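Local atomic coordinates of 14 kDa fatty acid-binding protein (Schistosoma mansoni, PDB entry 1VYF), a protein that binds long-chain fatty acids such as oleic and arachidonic acid inside a beta-barrel and may play a role in their transport. Residues E70-K75 and L94-V99; T105-E110 and M116-T121. All blocks are in the same frame, centred on the assembly; numbering follows the deposited sequence. Where two conformers were deposited one is given.

Overall arrangement
Contacts 1 and 2 divide the work of a ligand-filled barrel, one furnishing its interior and the other joining its strands. Contact 2 pairs adjacent strands, 105-110 and 116-121, through main-chain hydrogen bonds, and its side chains alternate between the oleate side and the outer side. Contact 1 brings together segments 70-75 and 94-99, whose strands are separated in the sheet by strand 81-88, so side-chain ends and a water do the work. Both are partly buried, though contact 2 covers far more surface. They meet where strands 93-99 and 104-112 run side by side: the Gln96 side chain of contact 1 binds Arg109 of contact 2, linking the inner polar group to the fatty-acid site.

Contact 1 of 2, residues E70-K75 and L94-V99; sequences EEFDEK and LTQTQV
Glu74 reaches the two glutamines of 94-99 through its carboxylate, and the polar interactions converge there. Gln98 NE2 donates to Glu74 OE1 at 2.7 Å, with an N-H...O angle of 156°; the acceptor lies close to the plane of the Gln98 amide, while the donor approaches the syn side of the carboxylate, 28° out of its plane. Gln96 NE2 also comes within 3.0 Å of Glu74 OE1, but at an angle too poor for a hydrogen bond. Water 1 supplies the bridge instead, donating to Glu74 OE2 (2.6 Å) and accepting a long bond from Gln96 NE2 (3.3 Å). Glu74 and Gln96, both extended, reach toward each other from the two strands, which brings the carboxylate and the Gln96 amide together with their planes only modestly tilted.

Two outside partners add to this group: Ser84 OG also hydrogen-bonds Glu74 OE1, and Gln96 OE1 accepts from Arg109 NH1, which would settle the orientation of that amide. Phe72 adds only a loose contact, its CZ lying 4.4 Å from the amide nitrogen Gln96 NE2.

The backbones remain apart, their strand axes 8.9 Å distant at closest approach and crossing at 74°. Strand 81-88 lies between them in sheet order, so the group spans the curved inner wall of a fatty-acid-binding-protein beta-barrel, where ordered water and polar side chains accompany the lipid.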
loop_
_atom_site.group_PDB
_atom_site.type_symbol
_atom_site.label_atom_id
_atom_site.label_comp_id
_atom_site.label_asym_id
_atom_site.label_seq_id
_atom_site.Cartn_x
_atom_site.Cartn_y
_atom_site.Cartn_z
ATOM N N GLU A 70 -9.027 1.628 13.286
ATOM C CA GLU A 70 -9.163 3.042 13.601
ATOM C C GLU A 70 -9.028 3.920 12.356
ATOM O O GLU A 70 -7.946 4.036 11.792
ATOM C CB GLU A 70 -8.108 3.438 14.632
ATOM C CG GLU A 70 -8.090 4.936 14.915
ATOM C CD GLU A 70 -7.158 5.314 16.045
ATOM O OE1 GLU A 70 -6.084 5.877 15.735
ATOM O OE2 GLU A 70 -7.509 5.037 17.227
ATOM N N GLU A 71 -10.122 4.548 11.947
ATOM C CA GLU A 71 -10.128 5.443 10.795
ATOM C C GLU A 71 -9.131 6.557 11.002
ATOM O O GLU A 71 -8.927 7.019 12.131
ATOM C CB GLU A 71 -11.521 6.037 10.552
ATOM C CG GLU A 71 -11.583 6.933 9.318
ATOM C CD GLU A 71 -12.987 7.143 8.766
ATOM O OE1 GLU A 71 -13.746 7.940 9.368
ATOM O OE2 GLU A 71 -13.325 6.551 7.703
ATOM N N PHE A 72 -8.484 6.968 9.915
ATOM C CA PHE A 72 -7.533 8.060 9.944
ATOM C C PHE A 72 -7.469 8.784 8.603
ATOM O O PHE A 72 -7.868 8.255 7.556
ATOM C CB PHE A 72 -6.154 7.562 10.377
ATOM C CG PHE A 72 -5.457 6.646 9.364
ATOM C CD1 PHE A 72 -5.622 5.259 9.423
ATOM C CD2 PHE A 72 -4.606 7.171 8.400
ATOM C CE1 PHE A 72 -4.965 4.416 8.514
ATOM C CE2 PHE A 72 -3.933 6.330 7.501
ATOM C CZ PHE A 72 -4.127 4.953 7.563
ATOM N N ASP A 73 -6.976 10.011 8.643
ATOM C CA ASP A 73 -6.869 10.824 7.447
ATOM C C ASP A 73 -5.496 10.610 6.815
ATOM O O ASP A 73 -4.476 10.535 7.504
ATOM C CB ASP A 73 -7.094 12.316 7.764
ATOM C CG ASP A 73 -8.538 12.636 8.104
ATOM O OD1 ASP A 73 -9.462 11.961 7.607
ATOM O OD2 ASP A 73 -8.847 13.555 8.872
ATOM N N GLU A 74 -5.496 10.526 5.491
ATOM C CA GLU A 74 -4.320 10.166 4.706
ATOM C C GLU A 74 -4.333 11.007 3.443
ATOM O O GLU A 74 -5.392 11.288 2.896
ATOM C CB GLU A 74 -4.355 8.663 4.335
ATOM C CG GLU A 74 -3.007 8.076 3.917
ATOM C CD GLU A 74 -3.111 6.778 3.124
ATOM O OE1 GLU A 74 -4.077 5.993 3.371
ATOM O OE2 GLU A 74 -2.219 6.557 2.238
ATOM N N LYS A 75 -3.150 11.440 3.009
ATOM C CA LYS A 75 -2.949 11.954 1.658
ATOM C C LYS A 75 -2.104 10.915 0.897
ATOM O O LYS A 75 -1.031 10.500 1.370
ATOM C CB LYS A 75 -2.245 13.315 1.666
ATOM C CG LYS A 75 -2.342 14.044 0.305
ATOM C CD LYS A 75 -1.317 15.185 0.141
ATOM C CE LYS A 75 -2.010 16.541 0.034
ATOM N NZ LYS A 75 -1.068 17.604 -0.439
ATOM N N LEU A 94 -3.054 -7.936 6.116
ATOM C CA LEU A 94 -3.869 -6.772 6.481
ATOM C C LEU A 94 -4.519 -6.183 5.270
ATOM O O LEU A 94 -4.017 -6.326 4.134
ATOM C CB LEU A 94 -3.060 -5.722 7.235
ATOM C CG LEU A 94 -1.724 -5.323 6.701
ATOM C CD1 LEU A 94 -1.922 -4.356 5.566
ATOM C CD2 LEU A 94 -0.793 -4.733 7.804
ATOM N N THR A 95 -5.644 -5.518 5.495
ATOM C CA THR A 95 -6.409 -4.927 4.421
ATOM C C THR A 95 -6.638 -3.420 4.679
ATOM O O THR A 95 -7.176 -3.053 5.721
ATOM C CB THR A 95 -7.757 -5.656 4.316
ATOM O OG1 THR A 95 -7.572 -7.063 4.073
ATOM C CG2 THR A 95 -8.549 -5.162 3.157
ATOM N N GLN A 96 -6.224 -2.566 3.742
ATOM C CA GLN A 96 -6.369 -1.127 3.840
ATOM C C GLN A 96 -7.434 -0.654 2.876
ATOM O O GLN A 96 -7.398 -0.947 1.675
ATOM C CB GLN A 96 -5.047 -0.424 3.527
ATOM C CG GLN A 96 -5.114 1.093 3.572
ATOM C CD GLN A 96 -3.816 1.749 3.336
ATOM O OE1 GLN A 96 -2.859 1.103 2.918
ATOM N NE2 GLN A 96 -3.747 3.051 3.637
ATOM N N THR A 97 -8.391 0.104 3.405
ATOM C CA THR A 97 -9.438 0.670 2.601
ATOM C C THR A 97 -9.202 2.179 2.566
ATOM O O THR A 97 -9.008 2.797 3.607
ATOM C CB THR A 97 -10.826 0.258 3.199
ATOM O OG1 THR A 97 -10.968 -1.175 3.125
ATOM C CG2 THR A 97 -11.927 0.739 2.370
ATOM N N GLN A 98 -9.158 2.750 1.377
ATOM C CA GLN A 98 -8.967 4.178 1.177
ATOM C C GLN A 98 -10.188 4.727 0.461
ATOM O O GLN A 98 -10.476 4.349 -0.663
ATOM C CB GLN A 98 -7.726 4.459 0.329
ATOM C CG GLN A 98 -6.443 4.063 1.001
ATOM C CD GLN A 98 -5.184 4.428 0.184
ATOM O OE1 GLN A 98 -5.137 4.222 -1.014
ATOM N NE2 GLN A 98 -4.173 4.958 0.860
ATOM N N VAL A 99 -10.899 5.639 1.104
ATOM C CA VAL A 99 -12.122 6.185 0.527
ATOM C C VAL A 99 -11.881 7.639 0.137
ATOM O O VAL A 99 -11.717 8.492 1.010
ATOM C CB VAL A 99 -13.321 6.050 1.502
ATOM C CG1 VAL A 99 -14.600 6.604 0.873
ATOM C CG2 VAL A 99 -13.533 4.605 1.900
HETATM O O HOH W 1 -1.145 4.241 2.004
#

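Contact 2 of 2, residues T105-E110 and M116-T121; sequences TVIVRE and MKTTVT. With OLA (oleic acid), chain B.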
loop_
_atom_site.group_PDB
_atom_site.type_symbol
_atom_site.label_atom_id
_atom_site.label_comp_id
_atom_site.label_asym_id
_atom_site.label_seq_id
_atom_site.Cartn_x
_atom_site.Cartn_y
_atom_site.Cartn_z
ATOM N N THR A 105 -10.569 2.375 -2.748
ATOM C CA THR A 105 -9.443 1.460 -3.048
ATOM C C THR A 105 -9.250 0.504 -1.886
ATOM O O THR A 105 -9.141 0.932 -0.748
ATOM C CB THR A 105 -8.165 2.252 -3.250
ATOM O OG1 THR A 105 -8.370 3.270 -4.232
ATOM C CG2 THR A 105 -7.002 1.313 -3.796
ATOM N N VAL A 106 -9.227 -0.794 -2.172
ATOM C CA VAL A 106 -8.961 -1.800 -1.175
ATOM C C VAL A 106 -7.563 -2.367 -1.477
ATOM O O VAL A 106 -7.282 -2.781 -2.619
ATOM C CB VAL A 106 -9.982 -2.885 -1.156
ATOM C CG1 VAL A 106 -9.672 -3.869 -0.077
ATOM C CG2 VAL A 106 -11.389 -2.287 -0.952
ATOM N N ILE A 107 -6.684 -2.298 -0.486
ATOM C CA ILE A 107 -5.294 -2.802 -0.635
ATOM C C ILE A 107 -5.023 -3.904 0.370
ATOM O O ILE A 107 -4.936 -3.680 1.583
ATOM C CB ILE A 107 -4.270 -1.659 -0.471
ATOM C CG1 ILE A 107 -4.641 -0.468 -1.345
ATOM C CG2 ILE A 107 -2.850 -2.179 -0.818
ATOM C CD1 ILE A 107 -4.109 0.842 -0.847
ATOM N N VAL A 108 -4.908 -5.125 -0.113
ATOM C CA VAL A 108 -4.618 -6.263 0.724
ATOM C C VAL A 108 -3.096 -6.511 0.597
ATOM O O VAL A 108 -2.546 -6.452 -0.495
ATOM C CB VAL A 108 -5.468 -7.502 0.290
ATOM C CG1 VAL A 108 -5.214 -8.682 1.160
ATOM C CG2 VAL A 108 -6.952 -7.167 0.247
ATOM N N ARG A 109 -2.433 -6.702 1.730
ATOM C CA ARG A 109 -1.018 -7.023 1.811
ATOM C C ARG A 109 -0.879 -8.311 2.578
ATOM O O ARG A 109 -1.342 -8.431 3.726
ATOM C CB ARG A 109 -0.260 -5.928 2.527
ATOM C CG ARG A 109 -0.372 -4.562 1.853
ATOM C CD ARG A 109 0.511 -3.517 2.435
ATOM N NE ARG A 109 0.640 -2.352 1.585
ATOM C CZ ARG A 109 -0.158 -1.298 1.573
ATOM N NH1 ARG A 109 -1.190 -1.214 2.388
ATOM N NH2 ARG A 109 0.101 -0.308 0.735
ATOM N N GLU A 110 -0.269 -9.299 1.953
ATOM C CA GLU A 110 -0.137 -10.587 2.580
ATOM C C GLU A 110 1.301 -11.047 2.451
ATOM O O GLU A 110 1.822 -11.010 1.368
ATOM C CB GLU A 110 -1.076 -11.570 1.890
ATOM C CG GLU A 110 -0.978 -13.005 2.397
ATOM C CD GLU A 110 -2.224 -13.834 2.153
ATOM O OE1 GLU A 110 -3.061 -13.453 1.310
ATOM O OE2 GLU A 110 -2.383 -14.867 2.840
ATOM N N MET A 116 5.869 -10.229 -0.202
ATOM C CA MET A 116 4.665 -9.555 0.198
ATOM C C MET A 116 3.902 -9.258 -1.073
ATOM O O MET A 116 4.423 -8.581 -1.973
ATOM C CB MET A 116 4.952 -8.256 0.961
ATOM C CG MET A 116 3.656 -7.486 1.287
ATOM S SD MET A 116 3.932 -6.092 2.296
ATOM C CE MET A 116 4.335 -4.912 1.052
ATOM N N LYS A 117 2.714 -9.837 -1.160
ATOM C CA LYS A 117 1.840 -9.654 -2.300
ATOM C C LYS A 117 0.885 -8.560 -1.940
ATOM O O LYS A 117 0.199 -8.657 -0.940
ATOM C CB LYS A 117 1.075 -10.927 -2.610
ATOM C CG LYS A 117 0.080 -10.731 -3.769
ATOM C CD LYS A 117 -0.581 -11.999 -4.254
ATOM C CE LYS A 117 -1.329 -12.730 -3.184
ATOM N NZ LYS A 117 -1.853 -14.024 -3.704
ATOM N N THR A 118 0.804 -7.541 -2.769
ATOM C CA THR A 118 -0.132 -6.417 -2.512
ATOM C C THR A 118 -1.211 -6.425 -3.600
ATOM O O THR A 118 -0.888 -6.207 -4.772
ATOM C CB THR A 118 0.662 -5.110 -2.533
ATOM O OG1 THR A 118 1.609 -5.121 -1.450
ATOM C CG2 THR A 118 -0.215 -3.869 -2.289
ATOM N N THR A 119 -2.469 -6.711 -3.243
ATOM C CA THR A 119 -3.548 -6.728 -4.232
ATOM C C THR A 119 -4.301 -5.423 -4.111
ATOM O O THR A 119 -4.715 -5.065 -3.018
ATOM C CB THR A 119 -4.434 -7.936 -4.002
ATOM O OG1 THR A 119 -3.666 -9.137 -4.161
ATOM C CG2 THR A 119 -5.511 -8.051 -5.045
ATOM N N VAL A 120 -4.495 -4.719 -5.222
ATOM C CA VAL A 120 -5.161 -3.402 -5.194
ATOM C C VAL A 120 -6.422 -3.481 -6.042
ATOM O O VAL A 120 -6.356 -3.766 -7.231
ATOM C CB VAL A 120 -4.243 -2.322 -5.741
ATOM C CG1 VAL A 120 -4.912 -0.915 -5.677
ATOM C CG2 VAL A 120 -2.907 -2.337 -4.995
ATOM N N THR A 121 -7.586 -3.200 -5.453
ATOM C CA THR A 121 -8.850 -3.337 -6.184
ATOM C C THR A 121 -9.645 -2.042 -6.084
ATOM O O THR A 121 -9.703 -1.457 -5.022
ATOM C CB THR A 121 -9.691 -4.515 -5.624
ATOM O OG1 THR A 121 -9.916 -4.376 -4.204
ATOM C CG2 THR A 121 -8.922 -5.743 -5.664
HETATM C C1 OLA B . 1.331 -0.548 -3.273
HETATM O O1 OLA B . 1.638 -0.525 -2.091
HETATM O O2 OLA B . 2.201 -1.144 -4.075
HETATM C C2 OLA B . 0.031 -0.026 -3.886
HETATM C C3 OLA B . -0.667 1.188 -3.249
HETATM C C4 OLA B . -1.062 2.273 -4.288
HETATM C C5 OLA B . -2.554 2.616 -4.401
HETATM C C6 OLA B . -2.929 3.259 -5.744
HETATM C C7 OLA B . -2.750 4.769 -5.816
HETATM C C8 OLA B . -1.356 5.189 -6.276
HETATM C C9 OLA B . -1.397 6.070 -7.503
HETATM C C10 OLA B . -0.292 6.469 -8.152
HETATM C C11 OLA B . 1.115 6.078 -7.746
HETATM C C12 OLA B . 2.079 7.265 -7.793
HETATM C C13 OLA B . 3.555 6.848 -7.707
HETATM C C14 OLA B . 4.001 6.345 -6.329
HETATM C C15 OLA B . 3.940 4.819 -6.189
HETATM C C16 OLA B . 3.934 4.384 -4.719
HETATM C C17 OLA B . 2.722 3.520 -4.355
HETATM C C18 OLA B . 3.047 2.062 -4.571
HETATM O O HOH W 2 2.651 -2.520 -0.510
#
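Strands 105-110 and 116-121 run antiparallel, their axes 4.6 Å apart at closest approach, as the arms of a hairpin in which Val106-Thr121, Val108-Thr119 and Glu110-Lys117 are hydrogen-bonded pairs, each joined by two N-H...O bonds. Ile107-Val120 and Arg109-Thr118 are the non-hydrogen-bonded pairs between them.

The side chains of these last two pairs share the face toward oleic acid. Ile107 and Thr118 run alongside each other into the interior, and their CG2 methyls are tightly packed at 3.5 Å. The Thr118 methyl CG2, placed anti to the backbone N, also approaches oleate C1 at 3.8 Å, while Val120 CG2 touches oleate C2 at 3.9 Å. Arg109 is extended from CG to NE, carrying its guanidinium over Ile107 CG2, which covers one face off-centre. At the guanidinium edge, Arg109 NH2 donates to oleate O1 at 3.2 Å, with an N-H...O angle of 146°. Water 2, in the guanidinium plane, accepts from Arg109 NE at 2.9 Å. The same water donates to oleate O1 at 2.7 Å. It also hydrogen-bonds Thr118 OG1.

Beyond the hairpin, Tyr131 OH and Arg129 NE join Arg109, already tied to Gln96, in binding the oleate. The head group is thus gripped both directly and through water, and the positive charge of the arginines would probably stabilise its carboxylate form, with aliphatic groups flanking the start of the chain.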